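Local coordinates for Isomerase/lactonizing enzyme (Agrobacterium fabrum str. C58, PDB 2NQL), which belongs to the mandelate racemase/muconate lactonizing enzyme family of the enolase superfamily, binds a sodium ion and is of unestablished function, at residues E27-N32 against I37-N42. Residues are numbered along the deposited sequence; the frame is centred on the assembly and turned at random.
Sequences EGEVVN and IVRKGN
The carboxylate of E29 uses its two oxygens differently, OE2 crossing to K40 and OE1 staying within its own segment. OE2 accepts the backbone N-H of K40 on its anti lone pair, at 3.0 Å from K40 N and nearly straight (172°), while OE1 takes the amide of E27, E29 OE1 to E27 N 2.8 Å, met from above the carboxylate plane. K40 returns the link with its ammonium: its chain, extended beyond CG, runs over E29 CG and alongside E27 CB, and NZ donates a hydrogen bond to E27 O (3.0 Å; C=O...N angle 158°), somewhat tilted from the carbonyl plane. G28 O is reached indirectly, through a water that accepts from K40 NZ and donates to the carbonyl. After the loop 27-32, which follows strand 5-15 of the N-terminal domain, the chain returns through 37-42, roughly antiparallel to it, at the surface of this enolase-superfamily fold; I37 and V38 lie in strand 36-38, which pairs with 45-47. Here a second water donates to V30 O at 2.6 Å and accepts from V38 N at 3.0 Å, bridging backbone groups too far apart to bond directly; V30 O also receives a weak bond from N32 ND2. Beside these bonds I37, with CG1 anti to the backbone N (chi1 -164°), lays CD1 against the backbone of E29 and V30. I37 CD1 also touches V31 CG2 at 4.0 Å, the two side chains crossing at about a right angle. V38 packs on F89, and N32 on G88, of the second subunit.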
loop_
_atom_site.group_PDB
_atom_site.type_symbol
_atom_site.label_atom_id
_atom_site.label_comp_id
_atom_site.label_asym_id
_atom_site.label_seq_id
_atom_site.Cartn_x
_atom_site.Cartn_y
_atom_site.Cartn_z
ATOM N N GLU A 27 9.281 -13.154 -25.397
ATOM C CA GLU A 27 8.155 -12.720 -26.221
ATOM C C GLU A 27 8.413 -11.364 -26.870
ATOM O O GLU A 27 7.472 -10.610 -27.183
ATOM C CB GLU A 27 6.864 -12.679 -25.388
ATOM C CG GLU A 27 6.366 -14.042 -24.895
ATOM C CD GLU A 27 5.669 -14.858 -25.977
ATOM O OE1 GLU A 27 5.065 -14.261 -26.897
ATOM O OE2 GLU A 27 5.723 -16.103 -25.897
ATOM N N GLY A 28 9.688 -11.036 -27.091
ATOM C CA GLY A 28 10.006 -9.808 -27.794
ATOM C C GLY A 28 9.834 -8.543 -26.957
ATOM O O GLY A 28 9.627 -7.453 -27.501
ATOM N N GLU A 29 9.961 -8.681 -25.642
ATOM C CA GLU A 29 9.823 -7.526 -24.724
ATOM C C GLU A 29 10.854 -6.404 -24.931
ATOM O O GLU A 29 12.026 -6.664 -25.229
ATOM C CB GLU A 29 9.841 -8.033 -23.282
ATOM C CG GLU A 29 8.599 -8.864 -22.961
ATOM C CD GLU A 29 8.847 -10.383 -22.953
ATOM O OE1 GLU A 29 9.693 -10.889 -23.737
ATOM O OE2 GLU A 29 8.179 -11.069 -22.150
ATOM N N VAL A 30 10.405 -5.151 -24.765
ATOM C CA VAL A 30 11.195 -3.974 -25.109
ATOM C C VAL A 30 11.436 -3.193 -23.813
ATOM O O VAL A 30 10.546 -3.140 -22.946
ATOM C CB VAL A 30 10.462 -3.081 -26.167
ATOM C CG1 VAL A 30 11.328 -1.868 -26.592
ATOM C CG2 VAL A 30 10.064 -3.923 -27.397
ATOM N N VAL A 31 12.635 -2.628 -23.682
ATOM C CA VAL A 31 12.995 -1.781 -22.521
ATOM C C VAL A 31 12.223 -0.464 -22.634
ATOM O O VAL A 31 12.117 0.138 -23.717
ATOM C CB VAL A 31 14.517 -1.550 -22.416
ATOM C CG1 VAL A 31 14.899 -0.652 -21.183
ATOM C CG2 VAL A 31 15.274 -2.906 -22.397
ATOM N N ASN A 32 11.641 -0.066 -21.506
ATOM C CA ASN A 32 10.882 1.158 -21.415
ATOM C C ASN A 32 11.739 2.235 -20.730
ATOM O O ASN A 32 12.834 1.937 -20.214
ATOM C CB ASN A 32 9.569 0.878 -20.664
ATOM C CG ASN A 32 8.427 0.520 -21.611
ATOM O OD1 ASN A 32 7.570 1.351 -21.917
ATOM N ND2 ASN A 32 8.431 -0.711 -22.104
ATOM N N ILE A 37 11.455 -3.239 -17.758
ATOM C CA ILE A 37 10.908 -4.221 -18.720
ATOM C C ILE A 37 9.810 -5.085 -18.109
ATOM O O ILE A 37 9.936 -5.581 -16.988
ATOM C CB ILE A 37 12.062 -5.061 -19.376
ATOM C CG1 ILE A 37 11.578 -5.793 -20.633
ATOM C CG2 ILE A 37 12.761 -5.949 -18.374
ATOM C CD1 ILE A 37 12.706 -5.916 -21.677
ATOM N N VAL A 38 8.706 -5.222 -18.831
ATOM C CA VAL A 38 7.580 -6.018 -18.359
ATOM C C VAL A 38 7.629 -7.392 -19.015
ATOM O O VAL A 38 7.694 -7.475 -20.238
ATOM C CB VAL A 38 6.209 -5.310 -18.622
ATOM C CG1 VAL A 38 5.040 -6.276 -18.469
ATOM C CG2 VAL A 38 6.004 -4.179 -17.638
ATOM N N ARG A 39 7.638 -8.439 -18.188
ATOM C CA ARG A 39 7.509 -9.810 -18.669
ATOM C C ARG A 39 6.074 -10.077 -19.116
ATOM O O ARG A 39 5.141 -9.980 -18.322
ATOM C CB ARG A 39 7.949 -10.802 -17.588
ATOM C CG ARG A 39 8.360 -12.174 -18.137
ATOM C CD ARG A 39 8.425 -13.241 -17.045
ATOM N NE ARG A 39 9.578 -13.075 -16.162
ATOM C CZ ARG A 39 9.794 -13.790 -15.058
ATOM N NH1 ARG A 39 8.938 -14.729 -14.682
ATOM N NH2 ARG A 39 10.872 -13.554 -14.325
ATOM N N LYS A 40 5.908 -10.394 -20.391
ATOM C CA LYS A 40 4.577 -10.541 -20.984
ATOM C C LYS A 40 3.763 -11.655 -20.330
ATOM O O LYS A 40 2.551 -11.523 -20.153
ATOM C CB LYS A 40 4.666 -10.717 -22.499
ATOM C CG LYS A 40 4.864 -9.409 -23.223
ATOM C CD LYS A 40 4.831 -9.587 -24.733
ATOM C CE LYS A 40 5.590 -8.463 -25.408
ATOM N NZ LYS A 40 5.393 -8.448 -26.873
ATOM N N GLY A 41 4.445 -12.717 -19.922
ATOM C CA GLY A 41 3.779 -13.872 -19.312
ATOM C C GLY A 41 3.158 -13.670 -17.935
ATOM O O GLY A 41 2.173 -14.325 -17.601
ATOM N N ASN A 42 3.722 -12.784 -17.123
ATOM C CA ASN A 42 3.135 -12.529 -15.797
ATOM C C ASN A 42 2.794 -11.047 -15.538
ATOM O O ASN A 42 2.305 -10.703 -14.461
ATOM C CB ASN A 42 4.011 -13.107 -14.672
ATOM C CG ASN A 42 5.345 -12.359 -14.501
ATOM O OD1 ASN A 42 5.644 -11.396 -15.200
ATOM N ND2 ASN A 42 6.149 -12.828 -13.574
HETATM O O HOH W 1 7.076 -6.114 -27.254
HETATM O O HOH W 2 8.453 -3.868 -21.494
#